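Side-chain contacts in Myo-inositol phosphohydrolase (PDB 4WU3), which probably removes phosphate groups from myo-inositol hexakisphosphate and related inositol phosphates by hydrolysis: residues 64-67 against 68-71; 255-258 against 259-263. The protein carries 2 engineered substitutions. All blocks are in the same frame, centred on the assembly; numbering follows the deposited sequence.

Both interactions are local and belong to the same phosphatase-like domain, with centres about 16 Å apart and nearest atoms about 7 Å apart. Interaction 1 is a partly buried turn leaving strand 65-66, at the edge of a five-stranded mixed sheet, held by one acid whose backbone and side chain both bond to a single residue. Interaction 2 is mostly buried and runs along helix 247-261, where the acid takes its partner one helical turn onward and apolar side chains fill the flank. They are linked indirectly: Arg-65 touches Thr-249 and Thr-250 of the helix that carries interaction 2, and Arg-273 meets both Tyr-71 and Asp-257.

Interaction 1 (64-67 against 68-71); sequences FRMG and SDKY
The backbone N of Met-66 donates to OD2 of Asp-69 over 3.0 Å in a nearly straight bond (165° at the hydrogen), and the N-H comes down on the carboxylate from above its plane. A second bond returns the other way: N of Asp-69 gives its hydrogen to O of Met-66, also at 3.0 Å, so one residue holds the other by both backbone and side chain. Aspartate suits this place because its short arm puts an acceptor back over the turn; with CG beside the backbone N (chi1 -74°), OD1 then rests 3.4 Å from CB of Met-66. OD2 also lies against Arg-65, 3.6 Å from its CB. The guanidinium of Arg-65 turns from the acid, its NH1 bonding O of Asn-63 and O of Gly-245, the latter in the loop that corresponds to the phosphate-binding P-loop of protein tyrosine phosphatases. Farther out along its side chain, the flexible Met-66 bends at chi3 (58°), which brings its methyl CE to 3.8 Å from OG of Ser-68. This is a type I beta turn, Met-66 to Asp-69, carrying the chain off strand 65-66 at the margin of the domain's five-stranded mixed sheet.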
ATOM      1  N   PHE A  64     -24.740   5.320  11.860  1.00 10.06           N
ATOM      2  CA  PHE A  64     -25.319   4.217  12.604  1.00 10.35           C
ATOM      3  C   PHE A  64     -26.167   3.338  11.680  1.00 10.98           C
ATOM      4  O   PHE A  64     -26.952   3.840  10.883  1.00 12.90           O
ATOM      5  CB  PHE A  64     -26.194   4.710  13.751  1.00  9.81           C
ATOM      6  CG  PHE A  64     -26.853   3.592  14.500  1.00 10.52           C
ATOM      7  CD1 PHE A  64     -26.203   2.968  15.554  1.00 10.52           C
ATOM      8  CD2 PHE A  64     -28.091   3.126  14.116  1.00 10.24           C
ATOM      9  CE1 PHE A  64     -26.789   1.916  16.219  1.00 10.03           C
ATOM     10  CE2 PHE A  64     -28.680   2.075  14.782  1.00 10.26           C
ATOM     11  CZ  PHE A  64     -28.029   1.466  15.829  1.00  9.58           C
ATOM     12  N   ARG A  65     -26.019   2.027  11.789  1.00 11.05           N
ATOM     13  CA  ARG A  65     -26.955   1.124  11.134  1.00 11.37           C
ATOM     14  C   ARG A  65     -27.031  -0.183  11.882  1.00 12.14           C
ATOM     15  O   ARG A  65     -26.098  -0.567  12.581  1.00 11.95           O
ATOM     16  CB  ARG A  65     -26.580   0.862   9.674  1.00 12.30           C
ATOM     17  CG  ARG A  65     -25.309   0.041   9.459  1.00 12.06           C
ATOM     18  CD  ARG A  65     -24.068   0.919   9.511  1.00 11.26           C
ATOM     19  NE  ARG A  65     -22.944   0.335   8.791  1.00 10.49           N
ATOM     20  CZ  ARG A  65     -21.747   0.906   8.692  1.00 10.14           C
ATOM     21  NH1 ARG A  65     -21.509   2.066   9.273  1.00 10.91           N
ATOM     22  NH2 ARG A  65     -20.783   0.317   8.019  1.00 10.09           N
ATOM     23  N   MET A  66     -28.174  -0.840  11.759  1.00 12.53           N
ATOM     24  CA  MET A  66     -28.341  -2.179  12.270  1.00 13.02           C
ATOM     25  C   MET A  66     -28.364  -3.130  11.089  1.00 12.42           C
ATOM     26  O   MET A  66     -28.712  -2.744   9.982  1.00  9.55           O
ATOM     27  CB  MET A  66     -29.629  -2.278  13.073  1.00 16.69           C
ATOM     28  CG  MET A  66     -29.475  -1.683  14.464  1.00 18.83           C
ATOM     29  SD  MET A  66     -31.033  -1.470  15.298  1.00 25.57           S
ATOM     30  CE  MET A  66     -31.694  -3.133  15.316  1.00 26.44           C
ATOM     31  N   GLY A  67     -27.973  -4.371  11.332  1.00 12.90           N
ATOM     32  CA  GLY A  67     -27.910  -5.365  10.275  1.00 13.59           C
ATOM     33  C   GLY A  67     -29.252  -5.636   9.644  1.00 13.53           C
ATOM     34  O   GLY A  67     -29.328  -6.083   8.494  1.00 15.18           O
ATOM     35  N   SER A  68     -30.315  -5.365  10.397  1.00 13.58           N
ATOM     36  CA  SER A  68     -31.682  -5.597   9.924  1.00 13.96           C
ATOM     37  C   SER A  68     -32.267  -4.394   9.180  1.00 13.93           C
ATOM     38  O   SER A  68     -33.413  -4.435   8.742  1.00 13.57           O
ATOM     39  CB  SER A  68     -32.598  -5.976  11.099  1.00 13.55           C
ATOM     40  OG  SER A  68     -32.629  -4.964  12.096  1.00 13.07           O
ATOM     41  N   ASP A  69     -31.492  -3.322   9.040  1.00 14.02           N
ATOM     42  CA  ASP A  69     -31.985  -2.127   8.362  1.00 14.02           C
ATOM     43  C   ASP A  69     -32.351  -2.410   6.902  1.00 14.43           C
ATOM     44  O   ASP A  69     -31.811  -3.321   6.263  1.00 14.08           O
ATOM     45  CB  ASP A  69     -30.960  -0.990   8.444  1.00 14.28           C
ATOM     46  CG  ASP A  69     -30.897  -0.367   9.821  1.00 15.09           C
ATOM     47  OD1 ASP A  69     -31.643  -0.835  10.712  1.00 16.32           O
ATOM     48  OD2 ASP A  69     -30.105   0.582  10.019  1.00 15.40           O
ATOM     49  N   LYS A  70     -33.285  -1.618   6.391  1.00 15.70           N
ATOM     50  CA  LYS A  70     -33.699  -1.710   4.997  1.00 17.53           C
ATOM     51  C   LYS A  70     -32.598  -1.191   4.072  1.00 16.06           C
ATOM     52  O   LYS A  70     -31.711  -0.433   4.488  1.00 16.87           O
ATOM     53  CB  LYS A  70     -35.004  -0.934   4.770  1.00 20.40           C
ATOM     54  CG  LYS A  70     -34.890   0.574   4.953  1.00 26.93           C
ATOM     55  CD  LYS A  70     -36.248   1.266   4.909  1.00 30.99           C
ATOM     56  CE  LYS A  70     -36.217   2.623   5.609  1.00 37.80           C
ATOM     57  NZ  LYS A  70     -35.183   3.547   5.060  1.00 42.32           N
ATOM     58  N   TYR A  71     -32.648  -1.605   2.814  1.00 13.48           N
ATOM     59  CA  TYR A  71     -31.691  -1.121   1.831  1.00 12.14           C
ATOM     60  C   TYR A  71     -32.000   0.334   1.496  1.00 11.84           C
ATOM     61  O   TYR A  71     -33.155   0.715   1.389  1.00 12.07           O
ATOM     62  CB  TYR A  71     -31.772  -1.957   0.553  1.00 10.92           C
ATOM     63  CG  TYR A  71     -31.316  -3.405   0.669  1.00 10.84           C
ATOM     64  CD1 TYR A  71     -30.410  -3.810   1.638  1.00 10.88           C
ATOM     65  CD2 TYR A  71     -31.766  -4.354  -0.230  1.00 10.51           C
ATOM     66  CE1 TYR A  71     -29.985  -5.131   1.720  1.00  9.99           C
ATOM     67  CE2 TYR A  71     -31.340  -5.666  -0.167  1.00 10.07           C
ATOM     68  CZ  TYR A  71     -30.443  -6.051   0.802  1.00 10.11           C
ATOM     69  OH  TYR A  71     -30.031  -7.367   0.849  1.00  8.47           O
TER

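Interaction 2 (255-258 against 259-263); sequences MHDI and LKNAK
The imidazole of His-256 and the chain of Lys-260 run side by side, with CE of Lys-260 set obliquely to the ring, 3.8 Å from NE2 of His-256. The ring also meets that of Tyr-240, their planes at about 75°, and is hydrogen-bonded at ND1 to OH of Tyr-240 and at NE2 to the backbone O of Met-89. The nearby ammonium of Lys-260 would probably disfavour a positive charge on it. Next to this pair, the carboxylate of Asp-257 and the amide of Asn-261 stand almost perpendicular. ND2 of Asn-261 sends its hydrogen to OD1 of Asp-257 over 2.8 Å in a nearly straight bond (169°); the oxygen lies close to the amide plane, while the donor approaches from the anti side and out of the carboxylate plane. OD1 also forms a salt bridge with Arg-273, and OD2 accepts from Gln-274, which gives this buried acid donors at both oxygens. A leucine in place of Asn-261 would remove the amide donor and would probably leave OD1 of Asp-257 with an apolar neighbour where a hydrogen bond had been.

Asp-257 with Asn-261 and His-256 with Lys-260 are both i to i+4 pairs on helix 247-261, which follows the signature loop in the tyrosine-phosphatase-like fold. Its backbone bonds include Leu-259 N to Met-255 O at 2.9 Å. Apolar residues suit the flank packed among helices 219-230, 267-276 and 291-313, where Leu-259 touches Phe-225 and Tyr-229. There CG1 of Ile-258 sits beside the backbone N (chi1 -77°), which leaves CG2 to meet CB of Ala-262 at 3.9 Å.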
ATOM      1  N   MET A 255     -17.266  -8.996   7.648  1.00  6.25           N
ATOM      2  CA  MET A 255     -16.808 -10.217   8.329  1.00  6.81           C
ATOM      3  C   MET A 255     -17.925 -10.886   9.145  1.00  6.83           C
ATOM      4  O   MET A 255     -18.108 -12.101   9.098  1.00  6.58           O
ATOM      5  CB  MET A 255     -15.625  -9.914   9.251  1.00  7.18           C
ATOM      6  CG  MET A 255     -14.338  -9.572   8.520  1.00  8.08           C
ATOM      7  SD  MET A 255     -13.091  -8.879   9.628  1.00  8.87           S
ATOM      8  CE  MET A 255     -12.758 -10.285  10.699  1.00  8.47           C
ATOM      9  N   HIS A 256     -18.663 -10.086   9.900  1.00  7.07           N
ATOM     10  CA  HIS A 256     -19.774 -10.589  10.706  1.00  7.12           C
ATOM     11  C   HIS A 256     -20.806 -11.295   9.823  1.00  7.25           C
ATOM     12  O   HIS A 256     -21.200 -12.430  10.095  1.00  6.17           O
ATOM     13  CB  HIS A 256     -20.420  -9.420  11.467  1.00  7.32           C
ATOM     14  CG  HIS A 256     -21.357  -9.836  12.560  1.00  7.07           C
ATOM     15  ND1 HIS A 256     -20.962  -9.964  13.876  1.00  7.73           N
ATOM     16  CD2 HIS A 256     -22.675 -10.136  12.534  1.00  7.24           C
ATOM     17  CE1 HIS A 256     -21.995 -10.338  14.610  1.00  7.43           C
ATOM     18  NE2 HIS A 256     -23.049 -10.440  13.821  1.00  7.42           N
ATOM     19  N   ASP A 257     -21.231 -10.611   8.762  1.00  7.54           N
ATOM     20  CA  ASP A 257     -22.219 -11.142   7.825  1.00  7.87           C
ATOM     21  C   ASP A 257     -21.711 -12.483   7.283  1.00  8.55           C
ATOM     22  O   ASP A 257     -22.449 -13.463   7.216  1.00  7.90           O
ATOM     23  CB  ASP A 257     -22.431 -10.135   6.696  1.00  8.39           C
ATOM     24  CG  ASP A 257     -23.702 -10.380   5.898  1.00  9.85           C
ATOM     25  OD1 ASP A 257     -24.223 -11.514   5.898  1.00 12.17           O
ATOM     26  OD2 ASP A 257     -24.175  -9.431   5.238  1.00  9.96           O
ATOM     27  N   ILE A 258     -20.431 -12.528   6.926  1.00  8.36           N
ATOM     28  CA  ILE A 258     -19.817 -13.744   6.406  1.00  9.22           C
ATOM     29  C   ILE A 258     -19.835 -14.895   7.423  1.00  9.82           C
ATOM     30  O   ILE A 258     -20.143 -16.041   7.085  1.00 11.21           O
ATOM     31  CB  ILE A 258     -18.360 -13.463   5.987  1.00  9.46           C
ATOM     32  CG1 ILE A 258     -18.329 -12.728   4.638  1.00  9.22           C
ATOM     33  CG2 ILE A 258     -17.562 -14.753   5.943  1.00  9.91           C
ATOM     34  CD1 ILE A 258     -17.018 -12.023   4.362  1.00  8.94           C
ATOM     35  N   LEU A 259     -19.495 -14.589   8.669  1.00 10.21           N
ATOM     36  CA  LEU A 259     -19.517 -15.590   9.743  1.00 10.46           C
ATOM     37  C   LEU A 259     -20.918 -16.169   9.973  1.00 11.11           C
ATOM     38  O   LEU A 259     -21.061 -17.332  10.350  1.00 12.47           O
ATOM     39  CB  LEU A 259     -19.000 -14.984  11.042  1.00 10.00           C
ATOM     40  CG  LEU A 259     -17.483 -14.835  11.147  1.00  9.79           C
ATOM     41  CD1 LEU A 259     -17.106 -13.896  12.281  1.00  8.52           C
ATOM     42  CD2 LEU A 259     -16.835 -16.205  11.328  1.00 10.22           C
ATOM     43  N   LYS A 260     -21.945 -15.361   9.747  1.00 11.08           N
ATOM     44  CA  LYS A 260     -23.316 -15.821   9.914  1.00 12.27           C
ATOM     45  C   LYS A 260     -23.891 -16.466   8.649  1.00 11.45           C
ATOM     46  O   LYS A 260     -24.738 -17.332   8.738  1.00 11.09           O
ATOM     47  CB  LYS A 260     -24.226 -14.657  10.308  1.00 13.04           C
ATOM     48  CG  LYS A 260     -23.875 -13.984  11.611  1.00 13.98           C
ATOM     49  CD  LYS A 260     -24.128 -14.899  12.784  1.00 15.90           C
ATOM     50  CE  LYS A 260     -23.894 -14.143  14.078  1.00 18.42           C
ATOM     51  NZ  LYS A 260     -24.276 -14.935  15.280  1.00 21.55           N
ATOM     52  N   ASN A 261     -23.438 -16.048   7.476  1.00 11.69           N
ATOM     53  CA  ASN A 261     -24.190 -16.335   6.272  1.00 12.60           C
ATOM     54  C   ASN A 261     -23.395 -16.823   5.074  1.00 14.91           C
ATOM     55  O   ASN A 261     -23.969 -17.037   4.011  1.00 14.51           O
ATOM     56  CB  ASN A 261     -24.955 -15.082   5.861  1.00 13.32           C
ATOM     57  CG  ASN A 261     -25.939 -14.627   6.918  1.00 13.61           C
ATOM     58  OD1 ASN A 261     -26.754 -15.412   7.397  1.00 14.13           O
ATOM     59  ND2 ASN A 261     -25.877 -13.347   7.280  1.00 13.72           N
ATOM     60  N   ALA A 262     -22.087 -16.995   5.212  1.00 15.88           N
ATOM     61  CA  ALA A 262     -21.292 -17.339   4.042  1.00 17.44           C
ATOM     62  C   ALA A 262     -21.852 -18.574   3.347  1.00 18.86           C
ATOM     63  O   ALA A 262     -21.767 -18.679   2.127  1.00 18.85           O
ATOM     64  CB  ALA A 262     -19.833 -17.552   4.411  1.00 16.92           C
ATOM     65  N   LYS A 263     -22.436 -19.492   4.119  1.00 19.67           N
ATOM     66  CA  LYS A 263     -22.918 -20.770   3.584  1.00 23.14           C
ATOM     67  C   LYS A 263     -24.052 -20.606   2.590  1.00 21.27           C
ATOM     68  O   LYS A 263     -24.201 -21.405   1.670  1.00 18.88           O
ATOM     69  CB  LYS A 263     -23.432 -21.673   4.708  1.00 30.54           C
ATOM     70  CG  LYS A 263     -22.357 -22.318   5.556  1.00 38.49           C
ATOM     71  CD  LYS A 263     -22.969 -23.074   6.728  1.00 48.52           C
ATOM     72  CE  LYS A 263     -21.902 -23.507   7.722  1.00 56.12           C
ATOM     73  NZ  LYS A 263     -22.442 -24.374   8.805  1.00 57.30           N
TER